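Local coordinates for protein putative tagatose-6-phosphate ketose/aldose isomerase (PDB 3C3J) that is a putative isomerase of the SIS family, built from two SIS domains, each around a parallel beta-sheet, at residues E17-H22 with T165-F170; R25-S30 with I176-A181; L136-N141 with L159-E164; R198-R203 with R331-V336; D202-I207 with A339-M344. One frame throughout, in Å; residues are numbered along the deposited sequence.

Contact 1. Residues E17-H22 with T165-F170; sequences EEEIRH and THDRGF
The carboxylate of E19 reaches from helix 15-21 to the loop 165-170 and takes two consecutive backbone N-H groups with its two oxygens. E19 OE2 accepts from R168 N at 2.7 Å; this donor stands above the carboxylate plane, 37° out of it. E19 OE1 accepts from G169 N at 3.0 Å through its syn lone pair, with an N-H...O angle of 154°. Held at both oxygens, the carboxylate cannot easily turn about its last torsion. Glutamate suits the place because its chain, extended beyond CG, is long enough to bridge helix and loop. At G169 the missing side chain lets the carboxylate come close to the backbone.

The loop follows strand 159-160 and leads into helix 174-187, so E19 ties a connection of the first SIS domain to the short helix that precedes helix 23-49.

Charge is the second theme. D167 and E19 run past each other in opposite directions, and their oxygens D167 OD1 and E19 OE1 come to 3.8 Å, a juxtaposition of like charges that is probably eased by donors on both sides. D167 has its own, S174 OG to OD1 and S175 OG with T173 N to OD2, which turn it toward the start of helix 174-187.

The van der Waals contacts are few and bring carbon against carboxylate oxygen: E19 CG rests 3.4 Å from D167 OD1, while R168 contributes its CB, 3.4 Å from E19 OE2, before its extended chain leads away. G169 O is in turn held by R112.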
# COMPACT_ATOMS: atom_id res chain seq x y z
N GLU A 17 9.14 13.27 22.83
CA GLU A 17 8.61 14.62 22.87
C GLU A 17 9.63 15.65 22.42
O GLU A 17 9.29 16.57 21.66
CB GLU A 17 8.09 15.00 24.26
CG GLU A 17 7.55 16.42 24.27
CD GLU A 17 7.03 16.88 25.61
OE1 GLU A 17 7.25 16.18 26.63
OE2 GLU A 17 6.43 17.98 25.63
N GLU A 18 10.87 15.50 22.88
CA GLU A 18 11.97 16.37 22.48
C GLU A 18 12.14 16.37 20.95
O GLU A 18 12.32 17.41 20.34
CB GLU A 18 13.27 15.90 23.14
CG GLU A 18 14.43 16.90 23.05
CD GLU A 18 15.26 16.81 21.76
OE1 GLU A 18 15.46 15.69 21.26
OE2 GLU A 18 15.73 17.88 21.26
N GLU A 19 12.05 15.18 20.38
CA GLU A 19 12.24 14.96 18.96
C GLU A 19 11.07 15.51 18.14
O GLU A 19 11.26 16.04 17.03
CB GLU A 19 12.53 13.45 18.71
CG GLU A 19 13.97 13.14 19.24
CD GLU A 19 14.27 11.71 19.62
OE1 GLU A 19 13.42 10.79 19.43
OE2 GLU A 19 15.42 11.53 20.13
N ILE A 20 9.87 15.42 18.67
CA ILE A 20 8.72 16.04 18.03
C ILE A 20 8.89 17.55 18.02
O ILE A 20 8.75 18.21 16.97
CB ILE A 20 7.39 15.68 18.71
CG1 ILE A 20 7.07 14.19 18.51
CG2 ILE A 20 6.25 16.55 18.15
CD1 ILE A 20 6.00 13.66 19.47
N ARG A 21 9.23 18.12 19.17
CA ARG A 21 9.27 19.58 19.29
C ARG A 21 10.40 20.25 18.50
O ARG A 21 10.25 21.40 18.10
CB ARG A 21 9.33 19.99 20.75
CG ARG A 21 8.07 19.68 21.51
CD ARG A 21 8.17 20.21 22.93
NE ARG A 21 6.96 20.02 23.74
CZ ARG A 21 5.87 20.78 23.66
NH1 ARG A 21 5.79 21.73 22.75
NH2 ARG A 21 4.84 20.56 24.46
N HIS A 22 11.54 19.57 18.30
CA HIS A 22 12.66 20.15 17.54
C HIS A 22 12.56 20.02 16.01
O HIS A 22 13.48 20.41 15.28
CB HIS A 22 14.04 19.72 18.10
CG HIS A 22 14.47 18.31 17.81
ND1 HIS A 22 14.16 17.63 16.65
CD2 HIS A 22 15.26 17.48 18.53
CE1 HIS A 22 14.75 16.44 16.68
NE2 HIS A 22 15.41 16.32 17.82
N THR A 165 18.39 14.91 14.59
CA THR A 165 17.38 14.06 13.95
C THR A 165 17.73 12.57 13.98
O THR A 165 16.96 11.77 13.48
CB THR A 165 17.06 14.50 12.49
OG1 THR A 165 18.18 14.18 11.63
CG2 THR A 165 16.73 15.98 12.43
N HIS A 166 18.88 12.18 14.55
CA HIS A 166 19.17 10.77 14.78
C HIS A 166 18.37 10.39 16.03
O HIS A 166 18.91 10.33 17.13
CB HIS A 166 20.66 10.52 14.98
CG HIS A 166 21.04 9.06 15.01
ND1 HIS A 166 22.34 8.63 14.85
CD2 HIS A 166 20.30 7.93 15.14
CE1 HIS A 166 22.39 7.31 14.92
NE2 HIS A 166 21.16 6.86 15.10
N ASP A 167 17.06 10.18 15.83
CA ASP A 167 16.10 10.03 16.93
C ASP A 167 16.48 8.90 17.87
O ASP A 167 16.80 7.78 17.42
CB ASP A 167 14.68 9.77 16.40
CG ASP A 167 14.07 10.95 15.65
OD1 ASP A 167 14.35 12.13 15.98
OD2 ASP A 167 13.26 10.68 14.74
N ARG A 168 16.48 9.21 19.17
CA ARG A 168 16.71 8.22 20.24
C ARG A 168 15.44 7.41 20.52
O ARG A 168 15.53 6.23 20.88
CB ARG A 168 17.16 8.91 21.52
CG ARG A 168 18.53 9.56 21.47
CD ARG A 168 18.87 10.19 22.80
NE ARG A 168 20.11 10.95 22.76
CZ ARG A 168 21.33 10.42 22.78
NH1 ARG A 168 22.40 11.19 22.74
NH2 ARG A 168 21.48 9.13 22.83
N GLY A 169 14.27 8.03 20.38
CA GLY A 169 12.99 7.33 20.50
C GLY A 169 12.89 6.19 19.51
O GLY A 169 13.36 6.30 18.37
N PHE A 170 12.31 5.07 19.97
CA PHE A 170 11.94 3.93 19.14
C PHE A 170 11.20 4.36 17.85
O PHE A 170 11.53 3.93 16.74
CB PHE A 170 11.01 3.01 19.97
CG PHE A 170 10.39 1.90 19.19
CD1 PHE A 170 11.16 0.85 18.73
CD2 PHE A 170 9.02 1.88 18.93
CE1 PHE A 170 10.58 -0.18 18.01
CE2 PHE A 170 8.44 0.86 18.22
CZ PHE A 170 9.21 -0.17 17.76

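Contact 2. Residues R25-S30 with I176-A181; sequences RAWIRS and ITTMMA
W27 of helix 23-49 gives its indole N-H to the hydroxyl of T177 on helix 174-187, the hydrogen bond that joins these two segments. W27 NE1 lies 2.9 Å from T177 OG1, which sits at the edge of the indole, 7° out of its plane, and the N-H...O angle is 151°. T177 presents the oxygen by placing OG1 between its backbone N and carbonyl carbon (chi1 61°). The same OG1 is bonded to Q23 NE2 one turn earlier on the tryptophan's helix, so a threonine hydroxyl serves two side chains from that helix. Tryptophan fits because its large ring is buried between helices and still has one polar atom, NE1, to be satisfied.

The helices run in roughly the same direction, at 33° to each other, with their axes 9.2 Å apart at closest. Helix 174-187 belongs to the first SIS domain, and helix 23-49 packs along it.

The remaining contacts are van der Waals and involve T178. Its OG1, bonded to S174 O of its own helix, stands at the indole edge 3.3 Å from W27 CD1 and also meets the methyl of A26. The methyl of T178 turns to S30, CG2 lying 3.5 Å from S30 CB. Alanine and serine are small enough for the helices to draw together here; S30 OG is bonded to S182 OG. F340 of helix 335-356 also meets the W27 indole, edge-to-face.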
# COMPACT_ATOMS: atom_id res chain seq x y z
N ARG A 25 12.74 23.43 13.66
CA ARG A 25 14.09 23.92 13.65
C ARG A 25 15.00 23.03 12.84
O ARG A 25 15.84 23.51 12.08
CB ARG A 25 14.62 24.01 15.08
CG ARG A 25 15.98 24.65 15.21
CD ARG A 25 16.26 24.93 16.63
NE ARG A 25 16.31 23.68 17.38
CZ ARG A 25 16.46 23.60 18.69
NH1 ARG A 25 16.57 24.69 19.41
NH2 ARG A 25 16.51 22.42 19.27
N ALA A 26 14.83 21.72 12.99
CA ALA A 26 15.63 20.74 12.24
C ALA A 26 15.39 20.85 10.73
O ALA A 26 16.34 20.73 9.93
CB ALA A 26 15.35 19.31 12.76
N TRP A 27 14.15 21.10 10.33
CA TRP A 27 13.80 21.20 8.91
C TRP A 27 14.58 22.32 8.24
O TRP A 27 15.20 22.13 7.19
CB TRP A 27 12.30 21.42 8.74
CG TRP A 27 11.46 20.33 9.30
CD1 TRP A 27 11.87 19.05 9.60
CD2 TRP A 27 10.07 20.38 9.59
NE1 TRP A 27 10.85 18.33 10.08
CE2 TRP A 27 9.72 19.11 10.10
CE3 TRP A 27 9.09 21.37 9.50
CZ2 TRP A 27 8.41 18.80 10.50
CZ3 TRP A 27 7.77 21.06 9.91
CH2 TRP A 27 7.45 19.80 10.39
N ILE A 28 14.60 23.48 8.88
CA ILE A 28 15.26 24.65 8.32
C ILE A 28 16.80 24.51 8.36
O ILE A 28 17.46 24.90 7.42
CB ILE A 28 14.73 25.95 8.97
CG1 ILE A 28 13.23 26.06 8.74
CG2 ILE A 28 15.39 27.17 8.36
CD1 ILE A 28 12.81 25.77 7.28
N ARG A 29 17.32 23.87 9.40
CA ARG A 29 18.71 23.51 9.48
C ARG A 29 19.09 22.61 8.31
O ARG A 29 20.11 22.85 7.66
CB ARG A 29 19.02 22.81 10.82
CG ARG A 29 19.39 23.79 11.91
CD ARG A 29 19.32 23.21 13.31
NE ARG A 29 20.10 22.00 13.55
CZ ARG A 29 21.42 21.95 13.72
NH1 ARG A 29 22.00 20.79 13.99
NH2 ARG A 29 22.17 23.04 13.58
N SER A 30 18.25 21.62 7.99
CA SER A 30 18.62 20.72 6.91
C SER A 30 18.61 21.46 5.55
O SER A 30 19.53 21.28 4.73
CB SER A 30 17.72 19.50 6.83
OG SER A 30 18.33 18.58 5.94
N ILE A 176 12.21 11.09 10.12
CA ILE A 176 11.35 10.94 8.96
C ILE A 176 10.97 12.31 8.34
O ILE A 176 11.14 12.51 7.15
CB ILE A 176 10.08 10.05 9.21
CG1 ILE A 176 9.20 9.99 7.95
CG2 ILE A 176 9.23 10.50 10.39
CD1 ILE A 176 8.21 11.08 7.80
N THR A 177 10.48 13.25 9.14
CA THR A 177 10.06 14.54 8.58
C THR A 177 11.25 15.32 7.98
O THR A 177 11.12 15.95 6.92
CB THR A 177 9.25 15.37 9.59
OG1 THR A 177 10.06 15.65 10.75
CG2 THR A 177 7.91 14.63 9.94
N THR A 178 12.42 15.23 8.60
CA THR A 178 13.56 15.98 8.08
C THR A 178 14.09 15.36 6.78
O THR A 178 14.40 16.08 5.81
CB THR A 178 14.67 16.21 9.15
OG1 THR A 178 14.08 16.74 10.35
CG2 THR A 178 15.74 17.19 8.61
N MSE A 179 14.11 14.03 6.72
CA MSE A 179 14.47 13.34 5.49
C MSE A 179 13.50 13.66 4.37
O MSE A 179 13.93 13.88 3.24
CB MSE A 179 14.57 11.82 5.72
CG MSE A 179 15.81 11.44 6.52
SE MSE A 179 16.10 9.49 6.69
CE MSE A 179 14.40 8.99 7.39
N MSE A 180 12.20 13.70 4.69
CA MSE A 180 11.19 14.00 3.71
C MSE A 180 11.32 15.41 3.12
O MSE A 180 11.27 15.60 1.91
CB MSE A 180 9.79 13.81 4.29
CG MSE A 180 8.70 14.01 3.25
SE MSE A 180 7.05 13.12 3.75
CE MSE A 180 6.71 13.98 5.52
N ALA A 181 11.47 16.39 4.00
CA ALA A 181 11.67 17.79 3.59
C ALA A 181 12.94 17.94 2.77
O ALA A 181 12.96 18.67 1.78
CB ALA A 181 11.74 18.70 4.82

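Contact 3. Residues L136-N141 with L159-E164; sequences LPITCN and LLMPAE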
# COMPACT_ATOMS: atom_id res chain seq x y z
N LEU A 136 21.79 8.16 -3.82
CA LEU A 136 21.70 9.33 -2.96
C LEU A 136 21.08 8.91 -1.63
O LEU A 136 19.89 9.03 -1.42
CB LEU A 136 20.85 10.41 -3.62
CG LEU A 136 20.89 11.81 -2.93
CD1 LEU A 136 21.96 12.64 -3.58
CD2 LEU A 136 19.54 12.50 -3.02
N PRO A 137 21.91 8.37 -0.72
CA PRO A 137 21.37 8.13 0.62
C PRO A 137 21.06 9.42 1.37
O PRO A 137 21.81 10.41 1.27
CB PRO A 137 22.48 7.34 1.32
CG PRO A 137 23.45 6.99 0.23
CD PRO A 137 23.31 7.97 -0.84
N ILE A 138 19.94 9.42 2.08
CA ILE A 138 19.53 10.53 2.94
C ILE A 138 19.40 9.89 4.31
O ILE A 138 18.50 9.05 4.54
CB ILE A 138 18.22 11.18 2.45
CG1 ILE A 138 18.43 11.73 1.03
CG2 ILE A 138 17.75 12.28 3.41
CD1 ILE A 138 17.18 12.43 0.36
N THR A 139 20.30 10.26 5.20
CA THR A 139 20.53 9.51 6.43
C THR A 139 20.91 10.41 7.63
O THR A 139 21.45 11.50 7.46
CB THR A 139 21.61 8.40 6.17
OG1 THR A 139 21.79 7.58 7.33
CG2 THR A 139 22.96 9.01 5.75
N CYS A 140 20.62 9.93 8.84
CA CYS A 140 20.85 10.70 10.07
C CYS A 140 22.10 10.31 10.86
O CYS A 140 22.36 10.90 11.91
CB CYS A 140 19.59 10.62 10.97
SG CYS A 140 18.05 11.10 10.12
N ASN A 141 22.92 9.39 10.34
CA ASN A 141 24.09 8.87 11.05
C ASN A 141 25.35 8.93 10.18
O ASN A 141 25.50 8.18 9.21
CB ASN A 141 23.81 7.42 11.50
CG ASN A 141 24.91 6.83 12.37
OD1 ASN A 141 25.72 7.55 12.95
ND2 ASN A 141 24.90 5.50 12.51
N LEU A 159 23.69 12.56 1.69
CA LEU A 159 23.24 13.75 2.35
C LEU A 159 22.96 13.42 3.83
O LEU A 159 22.11 12.59 4.16
CB LEU A 159 22.02 14.27 1.63
CG LEU A 159 21.36 15.55 2.04
CD1 LEU A 159 22.38 16.71 2.06
CD2 LEU A 159 20.20 15.78 1.02
N LEU A 160 23.68 14.10 4.70
CA LEU A 160 23.56 13.89 6.14
C LEU A 160 22.54 14.84 6.76
O LEU A 160 22.57 16.05 6.49
CB LEU A 160 24.93 14.10 6.78
CG LEU A 160 25.10 13.68 8.24
CD1 LEU A 160 24.87 12.18 8.44
CD2 LEU A 160 26.51 14.11 8.72
N MSE A 161 21.65 14.31 7.60
CA MSE A 161 20.62 15.14 8.24
C MSE A 161 21.25 15.79 9.48
O MSE A 161 22.33 15.34 9.92
CB MSE A 161 19.42 14.28 8.65
CG MSE A 161 18.70 13.61 7.51
SE MSE A 161 17.96 14.90 6.24
CE MSE A 161 19.43 15.11 4.92
N PRO A 162 20.63 16.86 10.02
CA PRO A 162 21.16 17.44 11.26
C PRO A 162 21.23 16.42 12.40
O PRO A 162 20.41 15.51 12.50
CB PRO A 162 20.18 18.58 11.56
CG PRO A 162 19.57 18.90 10.18
CD PRO A 162 19.44 17.58 9.54
N ALA A 163 22.25 16.57 13.23
CA ALA A 163 22.56 15.60 14.27
C ALA A 163 21.39 15.28 15.19
O ALA A 163 21.22 14.13 15.58
CB ALA A 163 23.74 16.07 15.09
N GLU A 164 20.57 16.28 15.54
CA GLU A 164 19.45 16.05 16.46
C GLU A 164 18.37 15.14 15.89
O GLU A 164 17.54 14.63 16.65
CB GLU A 164 18.80 17.36 16.92
CG GLU A 164 17.97 18.14 15.84
CD GLU A 164 18.80 19.09 15.00
OE1 GLU A 164 20.00 18.83 14.83
OE2 GLU A 164 18.22 20.10 14.52
O HOH W 1 23.53 13.54 11.62
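Three backbone hydrogen bonds zip the end of strand 133-139 to the short strand 159-160. L159 N donates to P137 O at 2.9 Å, T139 N to L159 O at 3.1 Å, and M161 N to T139 O at 2.8 Å. The third falls where the chain is leaving strand 159-160. P137, which has no N-H to give, takes part through its carbonyl alone.

Around this backbone lie the side chains. I138 and L159 point to the same face of the sheet, and M161, a selenomethionine, joins I138 there: its chain bends at the second and third torsions, which carries CE to 3.6 Å from I138 CG2. C140 adds its SG, 3.7 Å from M161 CG. L160 CD1 lies near T139 O and 3.7 Å from N141 C, where strand 133-139 gives way to loop.

The pairing is parallel, and with helix 145-151 in between it makes a beta-alpha-beta unit at the edge of the five-stranded sheet of the first SIS domain. Where the strands part beyond T139, one water donates to both C140 O and M161 O, bridging the two carbonyls.

Farther out, helix 174-187 packs against the face of I138 and L159, M179 on I138 and S182 on M161; the buried position suits nonpolar chains. On the other, Y147 of helix 145-151 touches T139 and L160, while T139 OG1 is bonded to G111 O.

Contact 4. Residues R198-R203 with R331-V336; sequences RDVADR and RHFIDV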
# COMPACT_ATOMS: atom_id res chain seq x y z
N ARG A 198 10.07 27.72 5.28
CA ARG A 198 9.88 28.43 6.57
C ARG A 198 8.41 28.63 6.90
O ARG A 198 8.05 28.68 8.07
CB ARG A 198 10.62 29.78 6.58
CG ARG A 198 12.12 29.63 6.64
CD ARG A 198 12.82 30.95 6.42
NE ARG A 198 14.24 30.72 6.18
CZ ARG A 198 15.16 30.67 7.13
NH1 ARG A 198 14.84 30.84 8.41
NH2 ARG A 198 16.42 30.44 6.79
N ASP A 199 7.54 28.75 5.90
CA ASP A 199 6.09 28.84 6.18
C ASP A 199 5.58 27.53 6.78
O ASP A 199 4.66 27.53 7.59
CB ASP A 199 5.30 29.18 4.92
CG ASP A 199 5.72 30.52 4.30
OD1 ASP A 199 6.19 31.40 5.05
OD2 ASP A 199 5.59 30.70 3.07
N VAL A 200 6.17 26.40 6.36
CA VAL A 200 5.74 25.09 6.85
C VAL A 200 6.25 24.90 8.28
O VAL A 200 5.49 24.49 9.17
CB VAL A 200 6.18 23.94 5.88
CG1 VAL A 200 5.73 22.57 6.40
CG2 VAL A 200 5.66 24.19 4.46
N ALA A 201 7.52 25.21 8.50
CA ALA A 201 8.12 25.19 9.82
C ALA A 201 7.36 26.12 10.75
O ALA A 201 7.05 25.75 11.87
CB ALA A 201 9.62 25.60 9.74
N ASP A 202 7.05 27.33 10.29
CA ASP A 202 6.26 28.29 11.10
C ASP A 202 4.88 27.74 11.51
O ASP A 202 4.46 27.87 12.64
CB ASP A 202 6.02 29.61 10.32
CG ASP A 202 7.26 30.53 10.24
OD1 ASP A 202 8.31 30.25 10.86
OD2 ASP A 202 7.17 31.56 9.51
N ARG A 203 4.18 27.12 10.56
CA ARG A 203 2.86 26.61 10.82
C ARG A 203 2.91 25.42 11.75
O ARG A 203 2.11 25.33 12.65
CB ARG A 203 2.17 26.23 9.52
CG ARG A 203 0.69 26.10 9.65
CD ARG A 203 0.13 25.59 8.34
NE ARG A 203 -1.25 25.97 8.16
CZ ARG A 203 -1.92 25.75 7.04
NH1 ARG A 203 -1.34 25.11 6.03
NH2 ARG A 203 -3.16 26.15 6.93
N ARG A 331 -0.34 30.81 4.22
CA ARG A 331 -0.55 30.76 2.77
C ARG A 331 -1.10 29.39 2.35
O ARG A 331 -1.13 28.44 3.15
CB ARG A 331 0.75 31.00 2.03
CG ARG A 331 1.80 29.91 2.30
CD ARG A 331 2.79 29.87 1.22
NE ARG A 331 3.98 29.10 1.58
CZ ARG A 331 4.16 27.81 1.30
NH1 ARG A 331 3.24 27.10 0.65
NH2 ARG A 331 5.29 27.22 1.65
N HIS A 332 -1.53 29.29 1.10
CA HIS A 332 -1.99 27.99 0.56
C HIS A 332 -0.80 27.04 0.59
O HIS A 332 0.31 27.42 0.20
CB HIS A 332 -2.50 28.11 -0.88
CG HIS A 332 -2.95 26.81 -1.46
ND1 HIS A 332 -2.15 26.07 -2.31
CD2 HIS A 332 -4.08 26.09 -1.28
CE1 HIS A 332 -2.79 24.96 -2.65
NE2 HIS A 332 -3.96 24.95 -2.05
N PHE A 333 -1.02 25.83 1.11
CA PHE A 333 -0.04 24.76 1.10
C PHE A 333 -0.50 23.69 0.11
O PHE A 333 -1.69 23.40 0.00
CB PHE A 333 0.05 24.07 2.48
CG PHE A 333 0.92 24.76 3.50
CD1 PHE A 333 1.18 26.13 3.45
CD2 PHE A 333 1.42 24.02 4.59
CE1 PHE A 333 1.96 26.74 4.43
CE2 PHE A 333 2.17 24.62 5.58
CZ PHE A 333 2.43 25.99 5.50
N ILE A 334 0.44 23.08 -0.59
CA ILE A 334 0.14 21.90 -1.39
C ILE A 334 0.16 20.66 -0.47
O ILE A 334 0.55 20.74 0.71
CB ILE A 334 1.11 21.76 -2.57
CG1 ILE A 334 2.56 21.59 -2.10
CG2 ILE A 334 0.98 22.96 -3.55
CD1 ILE A 334 3.57 21.33 -3.26
N ASP A 335 -0.30 19.51 -0.97
CA ASP A 335 -0.51 18.39 -0.06
C ASP A 335 0.78 17.84 0.54
O ASP A 335 0.78 17.42 1.69
CB ASP A 335 -1.37 17.29 -0.68
CG ASP A 335 -2.87 17.58 -0.58
OD1 ASP A 335 -3.28 18.43 0.26
OD2 ASP A 335 -3.65 16.95 -1.33
N VAL A 336 1.88 17.87 -0.20
CA VAL A 336 3.14 17.39 0.38
C VAL A 336 3.62 18.31 1.53
O VAL A 336 4.31 17.84 2.44
CB VAL A 336 4.26 17.16 -0.67
CG1 VAL A 336 3.90 15.99 -1.65
CG2 VAL A 336 4.63 18.49 -1.43
O HOH W 2 -3.64 27.55 4.25
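Torsions set R331 and D199 against each other. R331 places CG between its backbone N and carbonyl carbon (chi1 64°), then runs extended to NE; D199, with CG beside its own backbone N, extends its carboxylate from helix 198-210 to meet it. NE of R331 donates to D199 OD2 at 2.7 Å, nearly in the guanidinium plane and onto the anti lone pair of that oxygen, which makes a salt bridge.

R203, one turn further along, holds CG anti to its backbone N (chi1 -162°) and stretches over F333. Its NH1 rests 3.3 Å from F333 CD2, over the ring face, and CZ stands 4.4 Å from the ring centroid in a cation-pi contact. The guanidinium is steeply inclined to the ring, at 73°, and so points an edge at it. V200 lies alongside, CG2 being 3.7 Å from F333 CE2, while D199 O meets the ring edge at CZ. F333 CE1 also stands 3.9 Å above the centre of the R331 guanidinium, placing F333 between two arginine groups.

The loop leads into helix 335-356 of the second SIS domain. R203 NE is fixed by P328 O, and a water bonded to R331 O makes a weak link to R203 NH2. R331 has a second acidic partner in E337, at NH1. The carboxylates of D199 and E337 probably offset the charge of R331, and the aromatic face probably helps make a buried R203 tolerable.

Contact 5. Residues D202-I207 with A339-M344; sequences DRCQAI and AFCFLM
Two helices pack nearly parallel here, helix 198-210, which follows the first SIS domain's helix 174-187 in the chain, and helix 335-356 of the second SIS domain. Their segments lie at 15° to each other with axes 9.4 Å apart, and the contact between them is apolar.

C204 points at the other helix and puts its sulfur among several atoms of it. C204 SG lies 3.6 Å from C341 N and 3.7 Å from M344 CG, with the beta carbon of F340 a little farther off. The sulfurs of C204 and C341 are 4.1 Å apart, a van der Waals approach and not a disulfide. Cysteine suits this position because it is small and polarisable, which lets the backbones come close, the CA atoms of C204 and C341 being 5.5 Å apart.

I207, one turn on, sends its two branches to different neighbours. CD1 reaches C341 CB at 3.6 Å, while CG2, anti to the backbone N, lies 3.8 Å from M344 CB. M344, a selenomethionine, crosses I207 at about a right angle; its CG lies beside C204 CB, and the bend at the second torsion keeps SE there too. The CD methylene of R203 also lies 3.7 Å from C341 SG.

W27 of helix 23-49 touches both C204 and M344, and F197 meets F340 edge-to-face. M180, A181 and L184 of helix 174-187 pack against F340, and L235 of helix 235-249 lies against A339 and F342.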
# COMPACT_ATOMS: atom_id res chain seq x y z
N ASP A 202 7.05 27.33 10.29
CA ASP A 202 6.26 28.29 11.10
C ASP A 202 4.88 27.74 11.51
O ASP A 202 4.46 27.87 12.64
CB ASP A 202 6.02 29.61 10.32
CG ASP A 202 7.26 30.53 10.24
OD1 ASP A 202 8.31 30.25 10.86
OD2 ASP A 202 7.17 31.56 9.51
N ARG A 203 4.18 27.12 10.56
CA ARG A 203 2.86 26.61 10.82
C ARG A 203 2.91 25.42 11.75
O ARG A 203 2.11 25.33 12.65
CB ARG A 203 2.17 26.23 9.52
CG ARG A 203 0.69 26.10 9.65
CD ARG A 203 0.13 25.59 8.34
NE ARG A 203 -1.25 25.97 8.16
CZ ARG A 203 -1.92 25.75 7.04
NH1 ARG A 203 -1.34 25.11 6.03
NH2 ARG A 203 -3.16 26.15 6.93
N CYS A 204 3.89 24.53 11.56
CA CYS A 204 4.03 23.38 12.44
C CYS A 204 4.46 23.81 13.86
O CYS A 204 3.99 23.22 14.84
CB CYS A 204 4.98 22.35 11.82
SG CYS A 204 4.21 21.54 10.39
N GLN A 205 5.29 24.84 13.96
CA GLN A 205 5.62 25.43 15.27
C GLN A 205 4.35 25.99 15.93
O GLN A 205 4.15 25.80 17.13
CB GLN A 205 6.71 26.51 15.12
CG GLN A 205 7.20 27.18 16.43
CD GLN A 205 8.10 26.27 17.28
OE1 GLN A 205 8.32 25.11 16.94
NE2 GLN A 205 8.60 26.80 18.40
N ALA A 206 3.50 26.65 15.16
CA ALA A 206 2.19 27.13 15.68
C ALA A 206 1.26 25.98 16.15
O ALA A 206 0.53 26.13 17.15
CB ALA A 206 1.48 28.01 14.65
N ILE A 207 1.29 24.86 15.41
CA ILE A 207 0.49 23.70 15.77
C ILE A 207 0.97 23.18 17.13
O ILE A 207 0.18 23.02 18.06
CB ILE A 207 0.55 22.57 14.70
CG1 ILE A 207 -0.22 23.00 13.42
CG2 ILE A 207 -0.04 21.26 15.28
CD1 ILE A 207 0.01 22.14 12.18
N ALA A 339 1.29 17.46 4.65
CA ALA A 339 1.66 16.20 5.29
C ALA A 339 2.39 16.49 6.61
O ALA A 339 2.14 15.83 7.61
CB ALA A 339 2.55 15.34 4.36
N PHE A 340 3.27 17.48 6.60
CA PHE A 340 4.03 17.88 7.80
C PHE A 340 3.10 18.33 8.94
O PHE A 340 3.23 17.90 10.09
CB PHE A 340 5.04 18.96 7.45
CG PHE A 340 6.13 18.46 6.53
CD1 PHE A 340 7.31 17.95 7.04
CD2 PHE A 340 5.96 18.50 5.16
CE1 PHE A 340 8.28 17.47 6.18
CE2 PHE A 340 6.96 18.03 4.29
CZ PHE A 340 8.10 17.51 4.80
N CYS A 341 2.13 19.17 8.61
CA CYS A 341 1.12 19.64 9.56
C CYS A 341 0.31 18.49 10.16
O CYS A 341 0.16 18.42 11.37
CB CYS A 341 0.16 20.60 8.88
SG CYS A 341 0.96 22.01 8.01
N PHE A 342 -0.20 17.59 9.32
CA PHE A 342 -1.00 16.46 9.81
C PHE A 342 -0.18 15.58 10.74
O PHE A 342 -0.68 15.15 11.79
CB PHE A 342 -1.56 15.63 8.66
CG PHE A 342 -2.54 16.38 7.78
CD1 PHE A 342 -3.67 16.98 8.33
CD2 PHE A 342 -2.33 16.46 6.42
CE1 PHE A 342 -4.57 17.67 7.51
CE2 PHE A 342 -3.23 17.14 5.59
CZ PHE A 342 -4.36 17.75 6.15
N LEU A 343 1.07 15.32 10.37
CA LEU A 343 1.95 14.50 11.18
C LEU A 343 2.18 15.06 12.60
O LEU A 343 2.31 14.28 13.53
CB LEU A 343 3.29 14.26 10.45
CG LEU A 343 3.17 13.21 9.34
CD1 LEU A 343 4.49 13.11 8.56
CD2 LEU A 343 2.71 11.80 9.83
N MSE A 344 2.21 16.38 12.74
CA MSE A 344 2.33 17.00 14.08
C MSE A 344 1.23 16.50 15.01
O MSE A 344 1.53 16.13 16.16
CB MSE A 344 2.28 18.54 14.00
CG MSE A 344 3.36 19.19 13.14
SE MSE A 344 5.23 18.75 13.73
CE MSE A 344 5.60 17.21 12.49

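All five contacts are largely buried, but contacts 1, 3 and 4 include partly exposed or exposed residues, and 1 and 4 rely on charge, whereas contacts 2 and 5 lie deeper, between helices. Contacts 4 and 5 share helices 198-210 and 335-356: a salt bridge and a cation-pi contact at one end give way to sulfur and methyl packing along them. Contact 2 touches all four others, and W27 and F340 link it to contact 5. Contact 3 alone is strand pairing, within the first SIS domain's sheet; the salt bridge R29-E164 joins it to contact 2. Contact 1 instead uses a helix carboxylate to hold loop amides.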